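Local coordinates for acyl-CoA dehydrogenase (Bacillus anthracis, PDB 3OWA), which binds flavin-adenine dinucleotide and probably catalyses the flavin-dependent alpha,beta-dehydrogenation of acyl-CoA thioesters, as other acyl-CoA dehydrogenases do, at residues I394-M397 / Y398-S401; E45-V49 / N50-P54; S369-L372 / D373-D377; H62-D65 / R66-R69; I187-S190 / A191-D194. All blocks are in the same frame, centred on the assembly; numbering follows the deposited sequence.

Interaction 1: I394-M397 / Y398-S401; sequences IERM and YRDS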
# COMPACT_ATOMS: atom_id res chain seq x y z
N ILE A 394 10.46 9.48 -6.40
CA ILE A 394 9.58 8.67 -5.51
C ILE A 394 8.56 7.88 -6.31
O ILE A 394 8.07 6.84 -5.87
CB ILE A 394 8.87 9.58 -4.42
CG1 ILE A 394 8.30 8.70 -3.29
CG2 ILE A 394 7.80 10.51 -5.05
CD1 ILE A 394 9.36 8.17 -2.25
N GLU A 395 8.21 8.37 -7.49
CA GLU A 395 7.24 7.68 -8.32
C GLU A 395 7.79 6.32 -8.82
O GLU A 395 7.09 5.28 -8.84
CB GLU A 395 6.90 8.59 -9.50
CG GLU A 395 5.83 8.07 -10.51
CD GLU A 395 6.34 7.05 -11.58
OE1 GLU A 395 5.49 6.36 -12.16
OE2 GLU A 395 7.57 6.95 -11.90
N ARG A 396 9.05 6.31 -9.22
CA ARG A 396 9.72 5.05 -9.61
C ARG A 396 9.92 4.10 -8.44
O ARG A 396 9.71 2.91 -8.57
CB ARG A 396 11.13 5.37 -10.18
CG ARG A 396 11.68 4.18 -10.99
CD ARG A 396 13.23 4.32 -10.96
NE ARG A 396 13.70 3.94 -9.63
CZ ARG A 396 14.54 4.63 -8.87
NH1 ARG A 396 14.89 4.15 -7.68
NH2 ARG A 396 15.07 5.77 -9.31
N MSE A 397 10.30 4.64 -7.27
CA MSE A 397 10.45 3.83 -6.09
C MSE A 397 9.14 3.15 -5.68
O MSE A 397 9.14 1.97 -5.24
CB MSE A 397 10.91 4.73 -4.94
CG MSE A 397 12.40 5.16 -5.16
SE MSE A 397 12.98 6.19 -3.65
CE MSE A 397 12.97 4.80 -2.36
N TYR A 398 8.06 3.90 -5.77
CA TYR A 398 6.74 3.35 -5.47
C TYR A 398 6.47 2.13 -6.32
O TYR A 398 5.97 1.06 -5.79
CB TYR A 398 5.62 4.45 -5.67
CG TYR A 398 4.24 3.91 -5.31
CD1 TYR A 398 3.80 3.94 -4.01
CD2 TYR A 398 3.42 3.33 -6.30
CE1 TYR A 398 2.51 3.39 -3.66
CE2 TYR A 398 2.14 2.83 -5.97
CZ TYR A 398 1.72 2.86 -4.67
OH TYR A 398 0.48 2.33 -4.33
N ARG A 399 6.69 2.25 -7.63
CA ARG A 399 6.47 1.10 -8.56
C ARG A 399 7.48 -0.04 -8.35
O ARG A 399 7.10 -1.20 -8.34
CB ARG A 399 6.47 1.52 -10.04
CG ARG A 399 5.24 2.36 -10.46
CD ARG A 399 5.26 2.74 -11.94
NE ARG A 399 6.31 3.71 -12.24
CZ ARG A 399 7.51 3.44 -12.72
NH1 ARG A 399 7.86 2.20 -13.04
NH2 ARG A 399 8.36 4.44 -12.95
N ASP A 400 8.74 0.28 -8.07
CA ASP A 400 9.75 -0.76 -7.92
C ASP A 400 9.46 -1.59 -6.68
O ASP A 400 9.83 -2.77 -6.62
CB ASP A 400 11.17 -0.14 -7.76
CG ASP A 400 11.69 0.59 -9.03
OD1 ASP A 400 11.14 0.46 -10.17
OD2 ASP A 400 12.73 1.30 -8.87
N SER A 401 8.92 -0.97 -5.62
CA SER A 401 8.82 -1.59 -4.31
C SER A 401 7.88 -2.80 -4.37
O SER A 401 8.09 -3.81 -3.68
CB SER A 401 8.23 -0.57 -3.31
OG SER A 401 7.81 -1.18 -2.08
O HOH W 1 13.71 2.05 -6.37
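Ile-394 reaches the following turn through its backbone, its O accepting the N-H of Tyr-398 at 2.9 Å. Its side chain turns instead to Ala-283 and Ile-286 of helix 257-293. Glu-395 forms a two-pronged salt bridge with Arg-399. OE1 takes NE of Arg-399 at 2.8 Å and OE2 takes NH2 of the same guanidinium, also at 2.8 Å, so the arginine presents its side, one nitrogen to each oxygen. Both oxygens lie near the guanidinium plane, but the carboxylate is twisted 39° against it, and NE comes from above the carboxylate plane while NH2 arrives on the syn side of OE2. The glutamate gets there by setting CG trans to its backbone N (chi1 -178°) and then bending at chi2. Glu-395/Arg-399 is an i to i+4 pair on helix 393-401, in the all-helical C-terminal domain of the acyl-CoA dehydrogenase fold. NH1 of Arg-399 is hydrogen-bonded to Met-228 O of the same chain, and Met-228 of the second subunit packs on the same ion pair. Arg-396 makes another i to i+4 bridge, one residue on: its NE meets Asp-400 OD2 at 2.9 Å, nearly straight at 169°, within the guanidinium plane and on the syn side of the carboxylate. A water joins NH1 of Arg-396 (2.7 Å) to the same OD2, while OD1 of Asp-400 accepts from Ile-230 N, which probably fixes the carboxylate's rotation. Met-397, a selenomethionine, contributes its O to the N-H of Ser-401 at 3.0 Å and sends its side chain against Ala-283 and Ile-286.

Interaction 2: E45-V49 / N50-P54; sequences EDFIV and NEVLP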
# COMPACT_ATOMS: atom_id res chain seq x y z
N GLU A 45 28.58 3.78 -2.98
CA GLU A 45 27.76 4.97 -3.13
C GLU A 45 28.26 5.92 -4.23
O GLU A 45 27.46 6.38 -5.05
CB GLU A 45 27.67 5.74 -1.79
CG GLU A 45 26.78 6.96 -1.89
CD GLU A 45 26.30 7.42 -0.52
OE1 GLU A 45 25.07 7.43 -0.32
OE2 GLU A 45 27.16 7.74 0.34
N ASP A 46 29.55 6.20 -4.24
CA ASP A 46 30.15 7.05 -5.27
C ASP A 46 30.00 6.46 -6.67
O ASP A 46 29.66 7.17 -7.62
CB ASP A 46 31.63 7.25 -4.99
CG ASP A 46 31.89 8.14 -3.76
OD1 ASP A 46 30.96 8.86 -3.31
OD2 ASP A 46 33.04 8.13 -3.27
N PHE A 47 30.29 5.17 -6.80
CA PHE A 47 30.03 4.46 -8.05
C PHE A 47 28.58 4.69 -8.52
O PHE A 47 28.36 5.18 -9.62
CB PHE A 47 30.34 2.96 -7.96
CG PHE A 47 29.90 2.19 -9.19
CD1 PHE A 47 28.82 1.33 -9.13
CD2 PHE A 47 30.55 2.37 -10.41
CE1 PHE A 47 28.39 0.63 -10.28
CE2 PHE A 47 30.14 1.66 -11.57
CZ PHE A 47 29.07 0.81 -11.49
N ILE A 48 27.61 4.36 -7.66
CA ILE A 48 26.18 4.47 -8.00
C ILE A 48 25.78 5.92 -8.39
O ILE A 48 25.20 6.17 -9.46
CB ILE A 48 25.25 3.85 -6.91
CG1 ILE A 48 25.04 2.35 -7.17
CG2 ILE A 48 23.84 4.40 -7.04
CD1 ILE A 48 26.18 1.50 -6.83
N VAL A 49 26.19 6.89 -7.57
CA VAL A 49 25.82 8.28 -7.78
C VAL A 49 26.55 8.88 -8.99
O VAL A 49 25.93 9.54 -9.82
CB VAL A 49 26.09 9.12 -6.47
CG1 VAL A 49 26.04 10.63 -6.74
CG2 VAL A 49 25.12 8.77 -5.38
N ASN A 50 27.87 8.72 -9.04
CA ASN A 50 28.66 9.25 -10.14
C ASN A 50 28.46 8.53 -11.49
O ASN A 50 28.40 9.19 -12.51
CB ASN A 50 30.14 9.31 -9.77
CG ASN A 50 30.41 10.23 -8.59
OD1 ASN A 50 29.62 11.13 -8.31
ND2 ASN A 50 31.53 10.03 -7.91
N GLU A 51 28.37 7.20 -11.50
CA GLU A 51 28.38 6.44 -12.79
C GLU A 51 27.03 5.92 -13.22
O GLU A 51 26.70 5.95 -14.39
CB GLU A 51 29.37 5.27 -12.73
CG GLU A 51 30.77 5.68 -12.20
CD GLU A 51 31.50 6.59 -13.16
OE1 GLU A 51 31.62 6.21 -14.34
OE2 GLU A 51 31.99 7.66 -12.76
N VAL A 52 26.26 5.42 -12.27
CA VAL A 52 25.01 4.74 -12.62
C VAL A 52 23.83 5.68 -12.83
O VAL A 52 23.06 5.53 -13.81
CB VAL A 52 24.65 3.66 -11.57
CG1 VAL A 52 23.30 2.99 -11.90
CG2 VAL A 52 25.74 2.61 -11.54
N LEU A 53 23.64 6.61 -11.89
CA LEU A 53 22.45 7.47 -11.93
C LEU A 53 22.30 8.32 -13.19
O LEU A 53 21.17 8.49 -13.68
CB LEU A 53 22.28 8.31 -10.67
CG LEU A 53 22.10 7.54 -9.37
CD1 LEU A 53 21.83 8.56 -8.20
CD2 LEU A 53 20.98 6.44 -9.45
N PRO A 54 23.41 8.84 -13.72
CA PRO A 54 23.30 9.59 -14.95
C PRO A 54 22.76 8.73 -16.11
O PRO A 54 22.32 9.30 -17.09
CB PRO A 54 24.74 9.98 -15.25
CG PRO A 54 25.38 10.14 -13.87
CD PRO A 54 24.74 8.96 -13.10
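Asp-46 O and Phe-47 O receive the N-H groups of Asn-50 and Glu-51, each at 2.8 Å, the regular pattern of an alpha-helix. One residue later the spacing changes: Leu-53 N bonds to Ile-48 O at 2.9 Å, five residues back, with the nitrogen lying nearly in line with the C=O bond. Val-52 N lies between two acceptors and makes only weak bonds to them, with Phe-47 O and Ile-48 O. This is a wider, pi-type turn near the C-terminal end of helix 35-52, and it leads to Pro-54, whose CD rests 3.5 Å from Val-49 O.

Next to this turn, Val-52 lies beside the phenyl ring of Phe-47. Its CG2 branch approaches CE1 of Phe-47 at 3.5 Å, while the methylene CG of Glu-51 lies 3.8 Å from CD2 of the same ring; both meet it obliquely. Setting CG of Phe-47 trans to the backbone N (chi1 172°) brings the ring back toward these residues. More loosely, CD2 of Leu-53 sits 4.3 Å from CG2 of Ile-48, and CD1 of Leu-53 faces CG2 of Val-49.

This helix end belongs to the N-terminal helical domain. Phe-47 is inserted between Phe-105 of helix 95-105 and Glu-73 and Ala-74 of helix 64-76, whereas Ile-48, Val-49 and Leu-53 all lean on Arg-107 in the loop following helix 95-105.

Interaction 3: S369-L372 / D373-D377; sequences SEVL and DYTVD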
# COMPACT_ATOMS: atom_id res chain seq x y z
N SER A 369 10.44 -5.57 3.42
CA SER A 369 9.64 -5.24 2.25
C SER A 369 8.37 -4.46 2.63
O SER A 369 7.94 -3.57 1.90
CB SER A 369 9.31 -6.53 1.48
OG SER A 369 8.53 -7.45 2.29
N GLU A 370 7.77 -4.77 3.78
CA GLU A 370 6.57 -4.04 4.27
C GLU A 370 6.86 -2.65 4.81
O GLU A 370 6.08 -1.72 4.63
CB GLU A 370 5.78 -4.86 5.32
CG GLU A 370 5.25 -6.09 4.65
CD GLU A 370 4.19 -6.83 5.47
OE1 GLU A 370 4.20 -6.72 6.72
OE2 GLU A 370 3.36 -7.54 4.86
N VAL A 371 7.98 -2.48 5.47
CA VAL A 371 8.38 -1.15 5.87
C VAL A 371 8.66 -0.28 4.63
O VAL A 371 8.27 0.89 4.59
CB VAL A 371 9.70 -1.24 6.77
CG1 VAL A 371 10.38 0.11 6.85
CG2 VAL A 371 9.33 -1.72 8.19
N LEU A 372 9.31 -0.83 3.60
CA LEU A 372 9.60 -0.05 2.40
C LEU A 372 8.26 0.26 1.72
O LEU A 372 8.03 1.40 1.28
CB LEU A 372 10.48 -0.83 1.42
CG LEU A 372 10.71 -0.14 0.06
CD1 LEU A 372 11.32 1.23 0.24
CD2 LEU A 372 11.49 -1.03 -0.94
N ASP A 373 7.37 -0.72 1.66
CA ASP A 373 6.04 -0.49 1.05
C ASP A 373 5.36 0.77 1.69
O ASP A 373 4.78 1.64 1.00
CB ASP A 373 5.19 -1.75 1.28
CG ASP A 373 3.79 -1.65 0.71
OD1 ASP A 373 3.55 -2.11 -0.42
OD2 ASP A 373 2.90 -1.10 1.40
N TYR A 374 5.39 0.83 3.01
CA TYR A 374 4.79 1.94 3.74
C TYR A 374 5.55 3.24 3.46
O TYR A 374 4.93 4.29 3.26
CB TYR A 374 4.82 1.63 5.27
CG TYR A 374 4.39 2.81 6.11
CD1 TYR A 374 3.03 3.05 6.34
CD2 TYR A 374 5.33 3.71 6.63
CE1 TYR A 374 2.60 4.16 7.08
CE2 TYR A 374 4.91 4.84 7.37
CZ TYR A 374 3.54 5.03 7.61
OH TYR A 374 3.10 6.13 8.31
N THR A 375 6.88 3.21 3.49
CA THR A 375 7.66 4.43 3.30
C THR A 375 7.51 5.02 1.89
O THR A 375 7.42 6.24 1.75
CB THR A 375 9.17 4.28 3.67
OG1 THR A 375 9.78 3.38 2.73
CG2 THR A 375 9.34 3.72 5.09
N VAL A 376 7.43 4.20 0.83
CA VAL A 376 7.29 4.81 -0.49
C VAL A 376 5.86 5.30 -0.65
O VAL A 376 5.60 6.26 -1.34
CB VAL A 376 7.67 3.86 -1.72
CG1 VAL A 376 9.10 3.51 -1.63
CG2 VAL A 376 6.86 2.54 -1.71
N ASP A 377 4.92 4.65 0.00
CA ASP A 377 3.57 5.11 -0.10
C ASP A 377 3.39 6.48 0.63
O ASP A 377 2.66 7.37 0.15
CB ASP A 377 2.63 4.08 0.50
CG ASP A 377 1.19 4.50 0.38
OD1 ASP A 377 0.69 4.50 -0.76
OD2 ASP A 377 0.54 4.86 1.41
O HOH W 2 3.28 -1.95 4.36
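Leu-372 and Thr-375 cross at about a right angle on helix 358-383, a long alpha-helix of the C-terminal helical domain of the acyl-CoA dehydrogenase fold. CD1 of the leucine lies 3.6 Å from OG1 of Thr-375 and 3.7 Å from CG1 of Val-376. The threonine places OG1 between its backbone N and carbonyl carbon (chi1 67°), which folds the hydroxyl back to donate to Leu-372 O at 3.0 Å. That carbonyl also accepts Val-376 N at 2.9 Å. The two donors meet it differently: the amide comes nearly head-on, whereas the hydroxyl arrives well off to one side, with a C=O...O angle of 109°. Beside this, CG2 of Thr-375 faces CG1 of Val-371 at 4.1 Å.

Leu-372 and Thr-375 also pack on helix 257-293, and Val-376 on helix 393-401. The carboxylate of Asp-373 forms a salt bridge with Arg-405, while Asp-377 makes salt bridges to Arg-402 and Arg-405 of the second subunit, tying this helix into the dimer. A water donates to Glu-370 O at 2.8 Å and to Asp-373 OD2 at 3.1 Å.

Interaction 4: H62-D65 / R66-R69; sequences HEFD and RSVR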
# COMPACT_ATOMS: atom_id res chain seq x y z
N HIS A 62 15.54 -0.00 -21.30
CA HIS A 62 16.07 -1.30 -21.77
C HIS A 62 17.26 -1.13 -22.68
O HIS A 62 17.47 -1.93 -23.60
CB HIS A 62 14.99 -2.16 -22.47
CG HIS A 62 13.94 -2.63 -21.54
ND1 HIS A 62 12.92 -3.48 -21.93
CD2 HIS A 62 13.74 -2.39 -20.22
CE1 HIS A 62 12.13 -3.72 -20.89
NE2 HIS A 62 12.61 -3.09 -19.84
N GLU A 63 18.07 -0.12 -22.41
CA GLU A 63 19.31 -0.03 -23.11
C GLU A 63 20.34 -0.89 -22.38
O GLU A 63 21.19 -0.37 -21.66
CB GLU A 63 19.77 1.42 -23.24
CG GLU A 63 18.85 2.22 -24.13
CD GLU A 63 19.44 3.55 -24.57
OE1 GLU A 63 20.68 3.77 -24.48
OE2 GLU A 63 18.63 4.38 -25.04
N PHE A 64 20.29 -2.20 -22.61
CA PHE A 64 21.03 -3.15 -21.76
C PHE A 64 22.56 -3.16 -21.99
O PHE A 64 23.33 -3.55 -21.10
CB PHE A 64 20.41 -4.56 -21.90
CG PHE A 64 19.02 -4.69 -21.33
CD1 PHE A 64 18.75 -4.30 -20.05
CD2 PHE A 64 17.98 -5.25 -22.09
CE1 PHE A 64 17.50 -4.39 -19.50
CE2 PHE A 64 16.69 -5.37 -21.54
CZ PHE A 64 16.45 -4.95 -20.25
N ASP A 65 23.00 -2.68 -23.15
CA ASP A 65 24.39 -2.46 -23.38
C ASP A 65 25.00 -1.61 -22.26
O ASP A 65 26.15 -1.81 -21.86
CB ASP A 65 24.60 -1.79 -24.74
CG ASP A 65 24.34 -2.74 -25.90
OD1 ASP A 65 23.92 -3.91 -25.65
OD2 ASP A 65 24.54 -2.29 -27.05
N ARG A 66 24.24 -0.64 -21.76
CA ARG A 66 24.74 0.26 -20.69
C ARG A 66 24.80 -0.47 -19.37
O ARG A 66 25.76 -0.31 -18.63
CB ARG A 66 23.84 1.48 -20.56
CG ARG A 66 23.84 2.43 -21.76
CD ARG A 66 22.76 3.47 -21.53
NE ARG A 66 22.55 4.37 -22.66
CZ ARG A 66 23.14 5.55 -22.79
NH1 ARG A 66 23.99 5.96 -21.86
NH2 ARG A 66 22.87 6.31 -23.85
N SER A 67 23.80 -1.32 -19.08
CA SER A 67 23.85 -2.14 -17.86
C SER A 67 25.09 -2.99 -17.86
O SER A 67 25.80 -3.05 -16.84
CB SER A 67 22.67 -3.15 -17.83
OG SER A 67 21.45 -2.45 -17.86
N VAL A 68 25.35 -3.65 -18.99
CA VAL A 68 26.54 -4.51 -19.09
C VAL A 68 27.82 -3.70 -18.86
O VAL A 68 28.71 -4.11 -18.09
CB VAL A 68 26.59 -5.26 -20.45
CG1 VAL A 68 27.82 -6.11 -20.56
CG2 VAL A 68 25.33 -6.15 -20.60
N ARG A 69 27.92 -2.56 -19.53
CA ARG A 69 29.12 -1.76 -19.36
C ARG A 69 29.27 -1.35 -17.88
O ARG A 69 30.36 -1.44 -17.31
CB ARG A 69 29.10 -0.51 -20.26
CG ARG A 69 30.33 0.42 -20.05
CD ARG A 69 30.45 1.54 -21.09
NE ARG A 69 29.15 2.14 -21.46
CZ ARG A 69 28.41 2.90 -20.65
NH1 ARG A 69 27.26 3.37 -21.10
NH2 ARG A 69 28.80 3.17 -19.40
O HOH W 3 21.20 6.03 -25.91
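Glu-63 and Arg-66 run side by side, pointing the same way, from a residue that precedes the helix to one in its first turn, and one carboxylate oxygen carries most of the link. OE1 of Glu-63 takes NE of Arg-66 at 2.7 Å along a nearly straight bond (170°). The same oxygen accepts a hydrogen bond from a water at 2.7 Å, and that water in turn accepts from NH2 of Arg-66, closing a small ring. OE1 of Glu-63 and the water oxygen both lie in the guanidinium plane, but the two flat groups are twisted 44° apart, so NE comes to the carboxylate from above its plane. Arg-66 is stretched straight from CG to NE (chi2 173°), which carries its end alongside the glutamate. Its NH1 holds a further salt bridge to Glu-55, and Tyr-58 makes a cation-pi contact with the arginine.

The chain here passes between two helices of the N-terminal domain. His-62, at positive phi, is the C-prime residue of the Schellman motif that ends helix 56-59, and Glu-63 is the centre of an inverse gamma turn leading into helix 64-76. At the start of the new helix, O of Glu-63, just before it, accepts Arg-66 N at 3.1 Å, the amide standing above the carbonyl plane. Val-68 N then bonds Phe-64 O at 2.9 Å. The phenyl ring of Phe-64 has the hydroxyl OG of Ser-67 at its edge, 3.9 Å from CD1, and CA of His-62 over one face. Arg-69 donates its N-H to Asp-65 O, while its guanidinium turns away to form a salt bridge with Glu-55.

Interaction 5: I187-S190 / A191-D194; sequences ITNS and AFAD. With FAD (flavin-adenine dinucleotide), chain E.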
# COMPACT_ATOMS: atom_id res chain seq x y z
N ILE A 187 13.19 -14.65 -15.59
CA ILE A 187 14.57 -14.84 -15.18
C ILE A 187 15.30 -13.52 -15.31
O ILE A 187 15.52 -13.01 -16.41
CB ILE A 187 15.23 -15.97 -16.04
CG1 ILE A 187 14.39 -17.27 -15.93
CG2 ILE A 187 16.64 -16.24 -15.62
CD1 ILE A 187 13.96 -17.66 -14.43
N THR A 188 15.63 -12.94 -14.16
CA THR A 188 16.33 -11.67 -14.13
C THR A 188 17.69 -11.81 -14.80
O THR A 188 18.38 -12.81 -14.58
CB THR A 188 16.51 -11.28 -12.64
OG1 THR A 188 15.21 -11.12 -12.07
CG2 THR A 188 17.34 -9.98 -12.48
N ASN A 189 18.11 -10.77 -15.56
CA ASN A 189 19.41 -10.74 -16.24
C ASN A 189 19.45 -11.54 -17.56
O ASN A 189 20.49 -11.58 -18.23
CB ASN A 189 20.55 -11.22 -15.33
CG ASN A 189 20.90 -10.18 -14.26
OD1 ASN A 189 20.34 -9.10 -14.28
ND2 ASN A 189 21.75 -10.54 -13.28
N SER A 190 18.32 -12.09 -17.97
CA SER A 190 18.29 -12.96 -19.16
C SER A 190 18.79 -12.36 -20.44
O SER A 190 19.30 -13.10 -21.31
CB SER A 190 16.87 -13.45 -19.46
OG SER A 190 16.49 -14.37 -18.49
N ALA A 191 18.65 -11.05 -20.63
CA ALA A 191 19.13 -10.40 -21.86
C ALA A 191 20.64 -10.46 -22.04
O ALA A 191 21.14 -10.37 -23.17
CB ALA A 191 18.66 -8.90 -21.93
N PHE A 192 21.38 -10.51 -20.94
CA PHE A 192 22.81 -10.47 -21.06
C PHE A 192 23.54 -11.49 -20.18
O PHE A 192 24.78 -11.44 -20.10
CB PHE A 192 23.30 -9.03 -20.75
CG PHE A 192 22.65 -8.43 -19.50
CD1 PHE A 192 23.07 -8.80 -18.23
CD2 PHE A 192 21.59 -7.55 -19.61
CE1 PHE A 192 22.44 -8.29 -17.08
CE2 PHE A 192 20.96 -7.02 -18.47
CZ PHE A 192 21.39 -7.39 -17.21
N ALA A 193 22.84 -12.39 -19.47
CA ALA A 193 23.54 -13.38 -18.65
C ALA A 193 24.27 -14.39 -19.56
O ALA A 193 23.75 -14.82 -20.59
CB ALA A 193 22.54 -14.16 -17.69
N ASP A 194 25.47 -14.77 -19.14
CA ASP A 194 26.26 -15.80 -19.82
C ASP A 194 26.01 -17.15 -19.21
O ASP A 194 26.20 -18.19 -19.86
CB ASP A 194 27.73 -15.43 -19.65
CG ASP A 194 28.07 -14.12 -20.35
OD1 ASP A 194 27.96 -14.09 -21.59
OD2 ASP A 194 28.40 -13.10 -19.68
PA FAD E . 2.02 -18.06 -6.97
O1A FAD E . 1.09 -18.53 -8.06
O2A FAD E . 2.98 -19.07 -6.44
O5B FAD E . 1.22 -17.41 -5.78
C5B FAD E . 0.03 -16.68 -5.95
C4B FAD E . -0.58 -16.31 -4.61
O4B FAD E . -0.94 -17.48 -3.87
C3B FAD E . 0.42 -15.52 -3.76
O3B FAD E . -0.24 -14.56 -2.94
C2B FAD E . 0.95 -16.60 -2.85
O2B FAD E . 1.44 -16.10 -1.65
C1B FAD E . -0.27 -17.45 -2.63
N9A FAD E . 0.10 -18.81 -2.22
C8A FAD E . 0.86 -19.71 -2.91
N7A FAD E . 0.97 -20.85 -2.20
C5A FAD E . 0.26 -20.70 -1.07
C6A FAD E . 0.01 -21.55 0.03
N6A FAD E . 0.43 -22.82 0.04
N1A FAD E . -0.76 -21.08 1.07
C2A FAD E . -1.29 -19.80 1.03
N3A FAD E . -1.08 -18.97 -0.06
C4A FAD E . -0.30 -19.40 -1.08
N1 FAD E . 12.39 -16.58 -10.19
C2 FAD E . 13.65 -17.09 -10.38
O2 FAD E . 13.89 -18.25 -10.10
N3 FAD E . 14.68 -16.34 -10.90
C4 FAD E . 14.49 -15.04 -11.27
O4 FAD E . 15.46 -14.41 -11.71
C4X FAD E . 13.22 -14.50 -11.07
N5 FAD E . 12.98 -13.19 -11.46
C5X FAD E . 11.71 -12.65 -11.33
C6 FAD E . 11.51 -11.33 -11.74
C7 FAD E . 10.23 -10.78 -11.65
C7M FAD E . 10.01 -9.35 -12.11
C8 FAD E . 9.19 -11.57 -11.14
C8M FAD E . 7.79 -11.08 -10.97
C9 FAD E . 9.41 -12.87 -10.68
C9A FAD E . 10.66 -13.43 -10.78
N10 FAD E . 10.89 -14.72 -10.33
C10 FAD E . 12.15 -15.27 -10.53
C1' FAD E . 9.76 -15.60 -9.82
C2' FAD E . 9.12 -15.10 -8.52
O2' FAD E . 9.99 -14.92 -7.42
C3' FAD E . 7.60 -15.76 -8.28
O3' FAD E . 6.78 -14.76 -8.76
C4' FAD E . 7.30 -16.08 -7.04
O4' FAD E . 8.30 -17.01 -6.61
C5' FAD E . 5.88 -16.50 -6.66
O5' FAD E . 5.37 -17.26 -7.73
P FAD E . 4.07 -16.88 -8.54
O1P FAD E . 4.30 -15.49 -9.07
O2P FAD E . 3.82 -17.93 -9.59
O3P FAD E . 2.87 -16.77 -7.49
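Phe-192 lays its ring across Asn-189. Backbone O of Asn-189 stands over one face toward the rim, 3.8 Å from CD1 of Phe-192, and OD1 of the asparagine lies 3.6 Å from CZ of the same ring, with amide and ring planes 42° apart. The phenyl is folded back over the turn by a chi1 of 46°, with CG between its backbone N and carbonyl carbon. Asn-189 O grips two amides: Phe-192 N at 3.0 Å from above the carbonyl plane and Ala-193 N at 2.8 Å nearly head-on. ND2 of Asn-189 donates to Ala-149 O and Thr-114 O, which holds this side chain in place.

Residues 187-190 form a type II beta turn, in which the hydroxyl of Ser-190 donates from OG to Ile-187 O at 2.7 Å. The turn also borders the flavin: Thr-188 N donates to FAD O4 at 2.9 Å, and Thr-188 OG1 lies 3.1 Å from FAD N5. The N-H to O4 probably helps to polarise the flavin ring.

The segment leaves strand 177-188 of the middle beta-domain for strand 195-202. Ile-187 and Ala-193 pack against Ala-150 of strand 149-152, while Phe-192 faces Thr-114 of helix 110-122 and Val-68 and Leu-71 of helix 64-76.

How the interactions relate
Along the chain the order is interaction 2, 4, 5, 3 and 1, passing from the N-terminal helical domain through the middle beta-domain to the C-terminal helices. Interactions 2 and 4 share the N-terminal domain, with centres about 15 Å apart, and do not touch. Interaction 4 does touch interaction 5, their centres about 11 Å apart: Val-68 CG2 meets Phe-192 CB at 3.5 Å, joining helix 64-76 to the turn beside the flavin. Interactions 3 and 1, on successive helices 358-383 and 393-401, touch through Ser-401, Leu-372 and Val-376, and both reach the second subunit. The centres of interactions 3 and 5 are about 28 Å apart; interaction 3 makes salt bridges to the second subunit, and interaction 5 bonds the flavin.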